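Local atomic coordinates of DegV family protein (Corynebacterium glutamicum, PDB entry 3EGL), a protein that binds long-chain fatty acids such as palmitate and may play a role in lipid transport or fatty acid metabolism. Residues R7-S12 with D25-N30; C15-V20 with S237-D242; L45-L50 with A82-A87; H144-I149 with T168-R173; E206-A211 with N230-G235. All blocks are in the same frame, centred on the assembly; numbering follows the deposited sequence.

Interaction 1. Residues R7-S12 with D25-N30; sequences RVIVDS and DITVIN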
# COMPACT_ATOMS: atom_id res chain seq x y z
N ARG A 7 -0.31 -14.01 13.45
CA ARG A 7 -1.18 -13.91 12.29
C ARG A 7 -1.14 -12.50 11.73
O ARG A 7 -1.19 -11.54 12.50
CB ARG A 7 -2.62 -14.29 12.66
CG ARG A 7 -2.81 -15.73 13.16
CD ARG A 7 -4.12 -16.23 12.63
NE ARG A 7 -3.83 -17.26 11.67
CZ ARG A 7 -4.25 -17.33 10.42
NH1 ARG A 7 -5.03 -16.44 9.88
NH2 ARG A 7 -3.84 -18.36 9.72
N VAL A 8 -1.07 -12.40 10.41
CA VAL A 8 -0.96 -11.10 9.74
C VAL A 8 -2.24 -10.71 9.01
O VAL A 8 -2.86 -11.52 8.32
CB VAL A 8 0.23 -11.08 8.77
CG1 VAL A 8 0.35 -9.71 8.04
CG2 VAL A 8 1.53 -11.41 9.54
N ILE A 9 -2.65 -9.46 9.20
CA ILE A 9 -3.88 -8.92 8.63
C ILE A 9 -3.56 -7.60 7.96
O ILE A 9 -2.88 -6.76 8.55
CB ILE A 9 -4.96 -8.63 9.71
CG1 ILE A 9 -5.19 -9.86 10.59
CG2 ILE A 9 -6.30 -8.23 9.06
CD1 ILE A 9 -6.41 -9.72 11.60
N VAL A 10 -4.08 -7.44 6.75
CA VAL A 10 -4.02 -6.16 6.02
C VAL A 10 -5.43 -5.85 5.54
O VAL A 10 -6.33 -6.66 5.68
CB VAL A 10 -3.06 -6.19 4.75
CG1 VAL A 10 -1.67 -6.56 5.11
CG2 VAL A 10 -3.58 -7.15 3.69
N ASP A 11 -5.60 -4.68 4.94
CA ASP A 11 -6.84 -4.36 4.29
C ASP A 11 -6.59 -4.46 2.77
O ASP A 11 -5.45 -4.76 2.34
CB ASP A 11 -7.39 -3.01 4.77
CG ASP A 11 -6.45 -1.83 4.48
OD1 ASP A 11 -6.29 -1.51 3.28
OD2 ASP A 11 -5.90 -1.19 5.45
N SER A 12 -7.64 -4.24 1.98
CA SER A 12 -7.55 -4.45 0.53
C SER A 12 -6.61 -3.42 -0.14
O SER A 12 -6.04 -3.71 -1.18
CB SER A 12 -8.95 -4.41 -0.11
OG SER A 12 -9.44 -3.09 0.07
N ASP A 25 -1.27 -17.11 3.98
CA ASP A 25 -2.18 -17.06 5.12
C ASP A 25 -2.28 -15.64 5.74
O ASP A 25 -2.35 -15.44 6.98
CB ASP A 25 -1.76 -18.09 6.14
CG ASP A 25 -2.88 -18.53 7.03
OD1 ASP A 25 -4.05 -18.14 6.81
OD2 ASP A 25 -2.61 -19.28 7.98
N ILE A 26 -2.26 -14.65 4.86
CA ILE A 26 -2.47 -13.28 5.28
C ILE A 26 -3.98 -13.01 5.14
O ILE A 26 -4.56 -13.28 4.09
CB ILE A 26 -1.65 -12.32 4.39
CG1 ILE A 26 -0.15 -12.56 4.62
CG2 ILE A 26 -2.02 -10.85 4.66
CD1 ILE A 26 0.76 -11.79 3.69
N THR A 27 -4.59 -12.49 6.20
CA THR A 27 -5.99 -12.17 6.18
C THR A 27 -6.15 -10.79 5.53
O THR A 27 -5.46 -9.81 5.92
CB THR A 27 -6.58 -12.15 7.62
OG1 THR A 27 -6.30 -13.40 8.26
CG2 THR A 27 -8.10 -11.94 7.62
N VAL A 28 -7.04 -10.72 4.53
CA VAL A 28 -7.37 -9.44 3.87
C VAL A 28 -8.79 -8.92 4.28
O VAL A 28 -9.77 -9.64 4.13
CB VAL A 28 -7.21 -9.59 2.33
CG1 VAL A 28 -7.52 -8.25 1.60
CG2 VAL A 28 -5.78 -10.13 2.00
N ILE A 29 -8.89 -7.71 4.83
CA ILE A 29 -10.22 -7.12 5.06
C ILE A 29 -10.47 -6.05 4.04
O ILE A 29 -9.66 -5.13 3.90
CB ILE A 29 -10.36 -6.41 6.45
CG1 ILE A 29 -9.63 -7.17 7.51
CG2 ILE A 29 -11.86 -6.24 6.85
CD1 ILE A 29 -9.44 -6.34 8.72
N ASN A 30 -11.59 -6.14 3.34
CA ASN A 30 -11.92 -5.15 2.30
C ASN A 30 -12.40 -3.79 2.80
O ASN A 30 -13.35 -3.71 3.59
CB ASN A 30 -12.96 -5.73 1.34
CG ASN A 30 -12.41 -6.89 0.52
OD1 ASN A 30 -11.20 -7.04 0.38
ND2 ASN A 30 -13.30 -7.72 0.01
O HOH W 1 -3.73 -13.91 8.93
O HOH W 2 -0.50 -14.58 8.72

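Interaction 2. Residues C15-V20 with S237-D242; sequences CLPTHV and SFMSVD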
# COMPACT_ATOMS: atom_id res chain seq x y z
N CYS A 15 -3.16 -4.18 -1.80
CA CYS A 15 -3.09 -4.74 -3.16
C CYS A 15 -2.48 -6.14 -3.32
O CYS A 15 -1.99 -6.46 -4.42
CB CYS A 15 -2.37 -3.78 -4.13
SG CYS A 15 -3.19 -2.18 -4.24
N LEU A 16 -2.47 -6.95 -2.28
CA LEU A 16 -1.87 -8.25 -2.44
C LEU A 16 -2.72 -9.03 -3.41
O LEU A 16 -3.94 -8.99 -3.32
CB LEU A 16 -1.79 -9.02 -1.14
CG LEU A 16 -0.76 -8.54 -0.13
CD1 LEU A 16 -1.08 -9.25 1.19
CD2 LEU A 16 0.66 -8.83 -0.60
N PRO A 17 -2.08 -9.71 -4.38
CA PRO A 17 -2.88 -10.65 -5.18
C PRO A 17 -3.50 -11.68 -4.28
O PRO A 17 -2.90 -12.12 -3.28
CB PRO A 17 -1.85 -11.29 -6.09
CG PRO A 17 -0.79 -10.24 -6.23
CD PRO A 17 -0.68 -9.64 -4.83
N THR A 18 -4.72 -12.04 -4.63
CA THR A 18 -5.50 -12.97 -3.86
C THR A 18 -4.76 -14.26 -3.56
O THR A 18 -4.70 -14.66 -2.41
CB THR A 18 -6.84 -13.23 -4.56
OG1 THR A 18 -7.59 -12.01 -4.48
CG2 THR A 18 -7.62 -14.30 -3.84
N HIS A 19 -4.18 -14.89 -4.58
CA HIS A 19 -3.51 -16.18 -4.37
C HIS A 19 -2.26 -16.06 -3.48
O HIS A 19 -1.94 -16.99 -2.74
CB HIS A 19 -3.18 -16.85 -5.72
CG HIS A 19 -2.07 -16.19 -6.46
ND1 HIS A 19 -2.26 -15.05 -7.22
CD2 HIS A 19 -0.74 -16.44 -6.47
CE1 HIS A 19 -1.09 -14.66 -7.71
NE2 HIS A 19 -0.15 -15.49 -7.28
N VAL A 20 -1.57 -14.91 -3.51
CA VAL A 20 -0.47 -14.65 -2.58
C VAL A 20 -0.95 -14.53 -1.12
O VAL A 20 -0.38 -15.16 -0.20
CB VAL A 20 0.28 -13.36 -2.98
CG1 VAL A 20 1.35 -12.99 -1.94
CG2 VAL A 20 0.89 -13.51 -4.38
N SER A 237 13.69 -7.57 -8.67
CA SER A 237 12.56 -8.43 -9.03
C SER A 237 11.29 -7.65 -9.23
O SER A 237 11.11 -6.58 -8.65
CB SER A 237 12.35 -9.59 -8.05
OG SER A 237 12.47 -9.15 -6.73
N PHE A 238 10.41 -8.19 -10.08
CA PHE A 238 9.23 -7.46 -10.50
C PHE A 238 7.98 -8.26 -10.34
O PHE A 238 7.86 -9.36 -10.82
CB PHE A 238 9.39 -6.93 -11.93
CG PHE A 238 10.56 -6.00 -12.10
CD1 PHE A 238 10.35 -4.61 -12.19
CD2 PHE A 238 11.87 -6.50 -12.14
CE1 PHE A 238 11.45 -3.74 -12.34
CE2 PHE A 238 12.97 -5.64 -12.27
CZ PHE A 238 12.77 -4.27 -12.38
N MSE A 239 7.01 -7.65 -9.68
CA MSE A 239 5.75 -8.28 -9.44
C MSE A 239 4.62 -7.39 -10.01
O MSE A 239 4.71 -6.17 -10.00
CB MSE A 239 5.67 -8.44 -7.94
CG MSE A 239 4.41 -8.95 -7.44
SE MSE A 239 4.53 -9.11 -5.57
CE MSE A 239 2.91 -10.10 -5.42
N SER A 240 3.58 -7.99 -10.55
CA SER A 240 2.41 -7.25 -11.03
C SER A 240 1.28 -7.35 -10.03
O SER A 240 1.03 -8.42 -9.53
CB SER A 240 1.90 -7.88 -12.31
OG SER A 240 2.79 -7.62 -13.35
N VAL A 241 0.59 -6.24 -9.75
CA VAL A 241 -0.63 -6.28 -8.93
C VAL A 241 -1.70 -5.40 -9.55
O VAL A 241 -1.45 -4.55 -10.40
CB VAL A 241 -0.38 -5.89 -7.44
CG1 VAL A 241 0.55 -6.85 -6.76
CG2 VAL A 241 0.13 -4.45 -7.30
N ASP A 242 -2.93 -5.67 -9.14
CA ASP A 242 -4.05 -4.84 -9.50
C ASP A 242 -4.24 -3.89 -8.38
O ASP A 242 -4.17 -4.28 -7.20
CB ASP A 242 -5.30 -5.68 -9.61
CG ASP A 242 -5.26 -6.62 -10.77
OD1 ASP A 242 -4.69 -6.25 -11.83
OD2 ASP A 242 -5.82 -7.72 -10.64
O HOH W 3 -3.48 -7.55 -6.86

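Interaction 3. Residues L45-L50 with A82-A87; sequences LSSLEL and AVTAAA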
# COMPACT_ATOMS: atom_id res chain seq x y z
N LEU A 45 -12.43 1.27 7.30
CA LEU A 45 -13.00 0.23 8.15
C LEU A 45 -13.39 0.82 9.48
O LEU A 45 -12.64 1.63 10.03
CB LEU A 45 -11.98 -0.85 8.39
CG LEU A 45 -11.63 -1.64 7.12
CD1 LEU A 45 -10.40 -2.52 7.37
CD2 LEU A 45 -12.85 -2.43 6.62
N SER A 46 -14.56 0.40 10.00
CA SER A 46 -15.04 0.88 11.28
C SER A 46 -14.37 0.09 12.40
O SER A 46 -13.91 -1.00 12.17
CB SER A 46 -16.57 0.72 11.37
OG SER A 46 -16.88 -0.65 11.57
N SER A 47 -14.38 0.60 13.62
CA SER A 47 -13.68 -0.11 14.68
C SER A 47 -14.45 -1.41 15.04
O SER A 47 -13.85 -2.42 15.45
CB SER A 47 -13.47 0.81 15.88
OG SER A 47 -14.73 1.23 16.35
N LEU A 48 -15.75 -1.38 14.86
CA LEU A 48 -16.55 -2.56 15.06
C LEU A 48 -16.14 -3.75 14.13
O LEU A 48 -16.08 -4.89 14.57
CB LEU A 48 -18.02 -2.18 14.89
CG LEU A 48 -19.07 -3.07 15.49
CD1 LEU A 48 -19.01 -2.92 17.01
CD2 LEU A 48 -20.48 -2.71 14.93
N GLU A 49 -15.85 -3.47 12.87
CA GLU A 49 -15.52 -4.51 11.92
C GLU A 49 -14.12 -4.97 12.23
O GLU A 49 -13.81 -6.12 11.96
CB GLU A 49 -15.48 -4.01 10.46
CG GLU A 49 -16.69 -3.32 9.93
CD GLU A 49 -16.37 -2.74 8.53
OE1 GLU A 49 -16.06 -1.51 8.40
OE2 GLU A 49 -16.32 -3.56 7.57
N LEU A 50 -13.27 -4.07 12.72
CA LEU A 50 -11.92 -4.49 13.05
C LEU A 50 -11.90 -5.33 14.33
O LEU A 50 -11.16 -6.33 14.39
CB LEU A 50 -10.96 -3.29 13.11
CG LEU A 50 -10.63 -2.71 11.73
CD1 LEU A 50 -9.99 -1.33 11.85
CD2 LEU A 50 -9.71 -3.69 10.98
N ALA A 82 -8.55 1.07 13.88
CA ALA A 82 -7.74 -0.10 14.23
C ALA A 82 -7.20 -0.00 15.67
O ALA A 82 -7.17 -1.00 16.40
CB ALA A 82 -6.60 -0.22 13.25
N VAL A 83 -6.79 1.21 16.05
CA VAL A 83 -6.23 1.47 17.36
C VAL A 83 -7.31 1.35 18.43
O VAL A 83 -7.05 0.82 19.51
CB VAL A 83 -5.61 2.88 17.38
CG1 VAL A 83 -5.62 3.42 18.77
CG2 VAL A 83 -4.19 2.87 16.76
N THR A 84 -8.52 1.82 18.12
CA THR A 84 -9.68 1.63 18.99
C THR A 84 -10.01 0.13 19.12
O THR A 84 -10.20 -0.35 20.24
CB THR A 84 -10.90 2.41 18.43
OG1 THR A 84 -10.54 3.79 18.23
CG2 THR A 84 -12.10 2.30 19.38
N ALA A 85 -10.06 -0.62 18.01
CA ALA A 85 -10.37 -2.08 18.12
C ALA A 85 -9.27 -2.85 18.87
O ALA A 85 -9.57 -3.74 19.68
CB ALA A 85 -10.63 -2.72 16.74
N ALA A 86 -8.01 -2.52 18.60
CA ALA A 86 -6.90 -3.18 19.27
C ALA A 86 -6.96 -3.01 20.82
O ALA A 86 -6.61 -3.92 21.55
CB ALA A 86 -5.58 -2.73 18.72
N ALA A 87 -7.45 -1.87 21.30
CA ALA A 87 -7.47 -1.61 22.73
C ALA A 87 -8.54 -2.45 23.41
O ALA A 87 -8.72 -2.39 24.63
CB ALA A 87 -7.69 -0.13 22.98

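Interaction 4. Residues H144-I149 with T168-R173; sequences HRIDEI and TRPIMR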
# COMPACT_ATOMS: atom_id res chain seq x y z
N HIS A 144 -3.24 8.98 -15.05
CA HIS A 144 -3.44 9.15 -16.45
C HIS A 144 -4.36 10.34 -16.71
O HIS A 144 -4.31 10.95 -17.77
CB HIS A 144 -4.03 7.88 -17.00
CG HIS A 144 -4.18 7.89 -18.48
ND1 HIS A 144 -3.12 8.11 -19.33
CD2 HIS A 144 -5.26 7.65 -19.26
CE1 HIS A 144 -3.54 8.02 -20.57
NE2 HIS A 144 -4.83 7.75 -20.56
N ARG A 145 -5.19 10.64 -15.71
CA ARG A 145 -5.91 11.91 -15.60
C ARG A 145 -6.04 12.32 -14.11
O ARG A 145 -5.88 11.51 -13.20
CB ARG A 145 -7.28 11.80 -16.27
CG ARG A 145 -8.33 11.01 -15.49
CD ARG A 145 -9.70 11.09 -16.19
NE ARG A 145 -10.70 10.23 -15.53
CZ ARG A 145 -11.68 9.58 -16.18
NH1 ARG A 145 -11.80 9.70 -17.50
NH2 ARG A 145 -12.54 8.83 -15.51
N ILE A 146 -6.34 13.57 -13.82
CA ILE A 146 -6.34 13.96 -12.42
C ILE A 146 -7.72 14.17 -11.81
O ILE A 146 -7.82 14.52 -10.64
CB ILE A 146 -5.52 15.25 -12.22
CG1 ILE A 146 -6.08 16.32 -13.14
CG2 ILE A 146 -4.06 15.00 -12.51
CD1 ILE A 146 -6.19 17.57 -12.48
N ASP A 147 -8.77 13.96 -12.61
CA ASP A 147 -10.13 14.17 -12.15
C ASP A 147 -10.40 13.49 -10.76
O ASP A 147 -10.78 14.15 -9.79
CB ASP A 147 -11.14 13.70 -13.22
CG ASP A 147 -10.86 14.25 -14.66
OD1 ASP A 147 -9.70 14.57 -15.07
OD2 ASP A 147 -11.85 14.35 -15.42
N GLU A 148 -10.19 12.17 -10.67
CA GLU A 148 -10.51 11.42 -9.45
C GLU A 148 -9.61 11.71 -8.26
O GLU A 148 -10.11 11.84 -7.15
CB GLU A 148 -10.52 9.91 -9.74
CG GLU A 148 -11.64 9.46 -10.63
CD GLU A 148 -11.36 9.63 -12.13
OE1 GLU A 148 -10.37 10.31 -12.53
OE2 GLU A 148 -12.16 9.06 -12.90
N ILE A 149 -8.30 11.81 -8.46
CA ILE A 149 -7.43 12.26 -7.35
C ILE A 149 -7.85 13.61 -6.75
O ILE A 149 -7.83 13.79 -5.50
CB ILE A 149 -5.93 12.33 -7.70
CG1 ILE A 149 -5.12 12.23 -6.41
CG2 ILE A 149 -5.55 13.63 -8.41
CD1 ILE A 149 -4.96 10.83 -5.97
N THR A 168 -1.26 17.46 -15.95
CA THR A 168 -2.30 16.62 -16.52
C THR A 168 -2.04 15.11 -16.35
O THR A 168 -2.99 14.33 -16.32
CB THR A 168 -2.52 17.00 -18.00
OG1 THR A 168 -1.25 17.04 -18.65
CG2 THR A 168 -3.21 18.39 -18.12
N ARG A 169 -0.76 14.73 -16.24
CA ARG A 169 -0.32 13.33 -16.04
C ARG A 169 0.81 13.21 -15.03
O ARG A 169 1.88 12.73 -15.38
CB ARG A 169 0.22 12.71 -17.33
CG ARG A 169 -0.83 12.07 -18.18
CD ARG A 169 -1.03 13.00 -19.28
NE ARG A 169 -2.08 12.58 -20.17
CZ ARG A 169 -3.27 13.16 -20.21
NH1 ARG A 169 -4.16 12.71 -21.06
NH2 ARG A 169 -3.58 14.15 -19.40
N PRO A 170 0.57 13.67 -13.79
CA PRO A 170 1.68 13.77 -12.85
C PRO A 170 2.17 12.41 -12.36
O PRO A 170 1.45 11.40 -12.48
CB PRO A 170 1.07 14.54 -11.70
CG PRO A 170 -0.39 14.13 -11.71
CD PRO A 170 -0.73 13.98 -13.17
N ILE A 171 3.41 12.40 -11.84
CA ILE A 171 3.85 11.37 -10.91
C ILE A 171 3.63 11.91 -9.51
O ILE A 171 4.15 12.98 -9.16
CB ILE A 171 5.33 10.98 -11.09
CG1 ILE A 171 5.64 10.54 -12.54
CG2 ILE A 171 5.75 9.89 -10.02
CD1 ILE A 171 4.79 9.32 -13.00
N MSE A 172 2.84 11.19 -8.72
CA MSE A 172 2.63 11.51 -7.31
C MSE A 172 3.53 10.60 -6.46
O MSE A 172 3.91 9.52 -6.89
CB MSE A 172 1.17 11.29 -6.90
CG MSE A 172 0.11 11.97 -7.80
SE MSE A 172 0.20 13.93 -7.90
CE MSE A 172 -0.06 14.32 -6.00
N ARG A 173 3.82 11.05 -5.25
CA ARG A 173 4.58 10.28 -4.32
C ARG A 173 4.01 10.49 -2.91
O ARG A 173 3.55 11.56 -2.59
CB ARG A 173 6.02 10.76 -4.43
CG ARG A 173 6.95 10.45 -3.33
CD ARG A 173 8.21 11.23 -3.67
NE ARG A 173 9.15 11.37 -2.55
CZ ARG A 173 9.83 10.35 -2.05
NH1 ARG A 173 10.67 10.56 -1.04
NH2 ARG A 173 9.65 9.13 -2.54
O HOH W 4 -5.88 15.18 -16.47

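Interaction 5. Residues E206-A211 with N230-G235; sequences EPVFIA and NALPEG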
# COMPACT_ATOMS: atom_id res chain seq x y z
N GLU A 206 21.88 -0.59 -6.13
CA GLU A 206 21.50 -1.84 -5.48
C GLU A 206 20.18 -2.36 -6.04
O GLU A 206 19.32 -1.56 -6.35
CB GLU A 206 21.35 -1.62 -3.99
CG GLU A 206 22.52 -0.93 -3.39
CD GLU A 206 23.44 -1.89 -2.73
OE1 GLU A 206 24.10 -2.70 -3.43
OE2 GLU A 206 23.50 -1.85 -1.48
N PRO A 207 20.04 -3.69 -6.17
CA PRO A 207 18.81 -4.36 -6.59
C PRO A 207 17.62 -3.92 -5.75
O PRO A 207 17.76 -3.67 -4.57
CB PRO A 207 19.10 -5.84 -6.33
CG PRO A 207 20.35 -5.84 -5.45
CD PRO A 207 21.12 -4.68 -5.94
N VAL A 208 16.47 -3.85 -6.38
CA VAL A 208 15.28 -3.32 -5.79
C VAL A 208 14.21 -4.38 -5.91
O VAL A 208 14.20 -5.17 -6.84
CB VAL A 208 14.80 -2.10 -6.61
CG1 VAL A 208 13.65 -1.37 -5.89
CG2 VAL A 208 15.95 -1.13 -6.89
N PHE A 209 13.27 -4.40 -4.99
CA PHE A 209 12.08 -5.19 -5.24
C PHE A 209 10.91 -4.27 -5.68
O PHE A 209 10.62 -3.29 -5.01
CB PHE A 209 11.73 -6.04 -4.02
CG PHE A 209 10.34 -6.59 -4.03
CD1 PHE A 209 10.07 -7.82 -4.64
CD2 PHE A 209 9.29 -5.90 -3.45
CE1 PHE A 209 8.78 -8.34 -4.64
CE2 PHE A 209 7.99 -6.42 -3.46
CZ PHE A 209 7.74 -7.65 -4.07
N ILE A 210 10.23 -4.61 -6.78
CA ILE A 210 9.21 -3.74 -7.34
C ILE A 210 7.86 -4.40 -7.60
O ILE A 210 7.75 -5.44 -8.25
CB ILE A 210 9.65 -3.17 -8.73
CG1 ILE A 210 10.95 -2.39 -8.65
CG2 ILE A 210 8.55 -2.26 -9.32
CD1 ILE A 210 10.77 -0.98 -8.13
N ALA A 211 6.81 -3.71 -7.17
CA ALA A 211 5.47 -4.16 -7.46
C ALA A 211 4.78 -3.09 -8.29
O ALA A 211 4.65 -1.92 -7.86
CB ALA A 211 4.72 -4.43 -6.17
N ASN A 230 15.25 -2.35 -17.65
CA ASN A 230 16.48 -1.84 -18.26
C ASN A 230 17.22 -0.90 -17.36
O ASN A 230 18.44 -0.84 -17.41
CB ASN A 230 16.19 -1.11 -19.59
CG ASN A 230 15.38 -1.96 -20.55
OD1 ASN A 230 15.52 -3.20 -20.60
ND2 ASN A 230 14.51 -1.30 -21.32
N ALA A 231 16.51 -0.13 -16.54
CA ALA A 231 17.19 0.92 -15.81
C ALA A 231 17.69 0.55 -14.39
O ALA A 231 18.65 1.13 -13.89
CB ALA A 231 16.36 2.16 -15.79
N LEU A 232 17.05 -0.43 -13.75
CA LEU A 232 17.34 -0.74 -12.36
C LEU A 232 18.48 -1.72 -12.26
O LEU A 232 18.67 -2.51 -13.18
CB LEU A 232 16.07 -1.28 -11.67
CG LEU A 232 15.35 -0.29 -10.75
CD1 LEU A 232 15.54 1.16 -11.18
CD2 LEU A 232 13.88 -0.62 -10.65
N PRO A 233 19.22 -1.72 -11.12
CA PRO A 233 20.39 -2.61 -11.02
C PRO A 233 20.03 -4.08 -11.19
O PRO A 233 18.93 -4.50 -10.81
CB PRO A 233 20.92 -2.35 -9.61
CG PRO A 233 20.42 -1.02 -9.25
CD PRO A 233 19.07 -0.91 -9.89
N GLU A 234 20.94 -4.85 -11.78
CA GLU A 234 20.74 -6.26 -12.04
C GLU A 234 20.36 -7.00 -10.78
O GLU A 234 20.85 -6.68 -9.71
CB GLU A 234 22.02 -6.88 -12.59
CG GLU A 234 22.27 -6.60 -14.05
CD GLU A 234 23.68 -7.01 -14.46
OE1 GLU A 234 24.16 -8.10 -14.03
OE2 GLU A 234 24.31 -6.23 -15.21
N GLY A 235 19.50 -8.00 -10.94
CA GLY A 235 18.99 -8.80 -9.83
C GLY A 235 17.78 -8.19 -9.13
O GLY A 235 17.46 -8.60 -8.03

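Interaction 1. Residues R7-S12 with D25-N30
Thr27, lying against Ile9 and near the end of Arg7, buries more surface here than any other residue. Its backbone is gripped twice: Thr27 N donates to Val8 O at 2.9 Å, and Thr27 O accepts from Val10 N. The side chains of Thr27 and Ile9 run alongside each other in the same direction, with Thr27 CB 4.0 Å from Ile9 CG1. A chi1 of -55° sets Thr27 OG1 beside its backbone N, where it donates to a water at 2.7 Å; that water donates in turn to Val8 O and Asp25 O. Ile29 N to Val10 O at 2.9 Å continues the alternation, and with an angle of 27° between the directions of strands 7-11 and 26-29 this is parallel pairing. With helix 18-23 between them in the chain, they form a beta-alpha-beta unit. Ile29 shares a face with Ile9 and Thr27; its CD1 rests 3.7 Å from Ile9 CG2, and helix 47-60 covers this face. On the other face Val10 CG2 is 4.1 Å from Ile26 CG2, under helix 104-116. Arg7, bent at chi2 and chi3, turns the edge of its guanidinium to Asp25. A salt bridge is modelled there, but the atoms are too close, so its detail is doubtful. Asp11, bonded to Ser13, His70 and Ile71, has its side chain about 7 Å from the bound palmitate.

Interaction 2. Residues C15-V20 with S237-D242
The ring of Pro17 meets the strand with its CG-CD side, which lies against the Met239 methyl and one Val241 methyl; the imidazole of His19 has Val20 CG2, from its own segment, over one face, 3.6 Å above the plane and toward the rim. This joins the two halves of an alpha/beta protein: the loop and first turn of helix 18-23, in the beta-alpha-beta unit that begins with strand 7-11, meet strand 237-242, an outermost strand of the six-stranded sheet. Met239, a selenomethionine, has CG anti to its backbone N (chi1 175°) and stays extended beyond it. That straight chain brings Met239 CE end-on to the CG-CD side of the Pro17 ring, 3.7 Å from Pro17 CD, and also to 4.1 Å from Val20 CG2. Val241 CG1 lies 3.6 Å from Pro17 CD, while Val241 CG2 approaches Cys15 CB at 4.1 Å. Met104 of helix 104-116 touches both Met239 and Val241, extending the apolar patch. Cys15 brings the junction close to the lipid, its side chain about 5 Å from the bound palmitate. No direct hydrogen bond joins the segments; instead one water donates to Cys15 O at 3.1 Å and accepts from Asp242 N at 3.0 Å.

Interaction 3. Residues L45-L50 with A82-A87
Leu50 and Ala85 face each other methylene to methyl, Leu50 CB 3.7 Å from Ala85 CB, while the far end of the leucine passes along the neighbouring helix. Leu50 CG is anti to the carbonyl carbon (chi1 -72°), and the branch beyond it carries CD1 over the backbone of Ala82, 3.5 Å from Ala82 N and 3.8 Å from Ala82 CB. The approach is consistent with the small residues here: the Ala85 methyl sits 3.5 Å from Ser47 O, and the CA atoms of Ser47 and Ala85 are the nearest pair. The contact thus joins the first turn of helix 47-60 to the last turns of helix 78-86. Both helices pack on the five-stranded sheet, Leu50 reaching Ile29 and Ala82 reaching Val96. At the more exposed margin Ser47 CB meets Thr84 CB at 4.0 Å. Thr84 turns CG2 to this neighbour, anti to its own backbone N, and its OG1 bonds back to Ser80 O. The start of helix 47-60 is fixed by a capping box: Ser46 N donates almost straight (176°) to Glu49 OE1 at 2.9 Å, and Glu49 N returns a bond to Ser46 OG at 3.3 Å. Glu49 OE1 is also hydrogen-bonded to His32 NE2.

Interaction 4. Residues H144-I149 with T168-R173
His144 against Arg169 and Ile146 against Pro170 make a surface contact between two ends of the long connection that follows strand 137-142 and leads into strand 171-175. The polar element is a face-on approach: His144 O stands 3.4 Å above the centre of the Arg169 guanidinium plane. It is therefore not placed to receive an N-H bond in that plane; the attraction would be mainly electrostatic. A bend at chi2 (105°) turns the arginine back across the chain, and its NH2 gives a weak bond to Thr168 O. Apolar packing comes from Ile146, whose CG2 touches Pro170 CD at 3.5 Å, the two side chains at about a right angle. Strands 137-142 and 171-175 are antiparallel neighbours in the six-stranded sheet, and backbone bonds of Pro170 with Leu143 and Met172 with Ile141 hold them together. Past that pairing the two segments are joined differently: no direct hydrogen bond links 144-149 to 168-173, and a water bridges them, accepting from Ile146 N at 3.1 Å and donating to Thr168 O at 3.0 Å. On the loop itself Arg145 grips Glu148 side-on in the guanidinium plane, NE to OE1 at 3.0 Å and NH2 to OE2 at 2.6 Å, each oxygen using its syn lone pair. His144 ND1 bonds to Tyr142 OH, and Ile149, at the other end of the segment, touches the bound palmitate.

Interaction 5. Residues E206-A211 with N230-G235
Pro233 packs its ring against the Glu206-Pro207 peptide, and each of its carbons beyond CA has a partner there. Starting at the root, Pro233 CB lies 3.6 Å from Glu206 C and also approaches the ring of Pro207. One bond further, Pro233 CG makes the tightest approach in the contact, 3.1 Å from Glu206 O. Pro233 CD, closing the ring, stands 3.6 Å from Glu206 O and 4.3 Å from Val208 CG2. The carbonyl of Glu206 is thus met by three ring carbons in succession, an approach of carbon to oxygen and not a hydrogen bond; indeed no hydrogen bond crosses between the two segments. One residue earlier, Leu232 carries the contact to the buried Val208 and Ile210. Its chi1 of -103° is well off a staggered value, and in this pose Leu232 CG is 4.0 Å from Val208 CG2, with the two side chains at about a right angle. Leu232 CD2 then meets Ile210 tip to tip, 4.0 Å from Ile210 CG1. At the other end Pro207 CB rests 3.6 Å from Gly235 O, where the chain turns with positive phi. Just beyond, Ser236 OG is bonded to both Val208 N and Pro233 O, and so links the two sides. The touching parts run 95° apart, which fits a loop passing across the start of a strand. That loop joins helix 224-231 to strand 237-242, which pairs in parallel with strand 209-215: the strand-helix-strand course of a beta-alpha-beta crossover at the edge of the six-stranded sheet.

Interactions 1 and 3 belong to the five-stranded sheet and its helices and touch directly, Ile29 CD1 lying 3.5 Å from Leu50 CD2; interactions 4 and 5 reach the six-stranded sheet, and interaction 2 joins the two halves. Interaction 2 touches interaction 1 through Leu16 and interaction 5 through probable backbone bonds between strands 209-215 and 237-242. Chemistry follows place. Only interaction 1 pairs its segments by direct backbone hydrogen bonds. Interaction 3, the buried helix contact, relies on small side chains; interactions 2 and 5, partly buried, rest on prolines and aliphatic side chains, with a selenomethionine in interaction 2. Waters bridge interactions 1, 2 and 4; interaction 4, at the surface, adds a carbonyl over a guanidinium face.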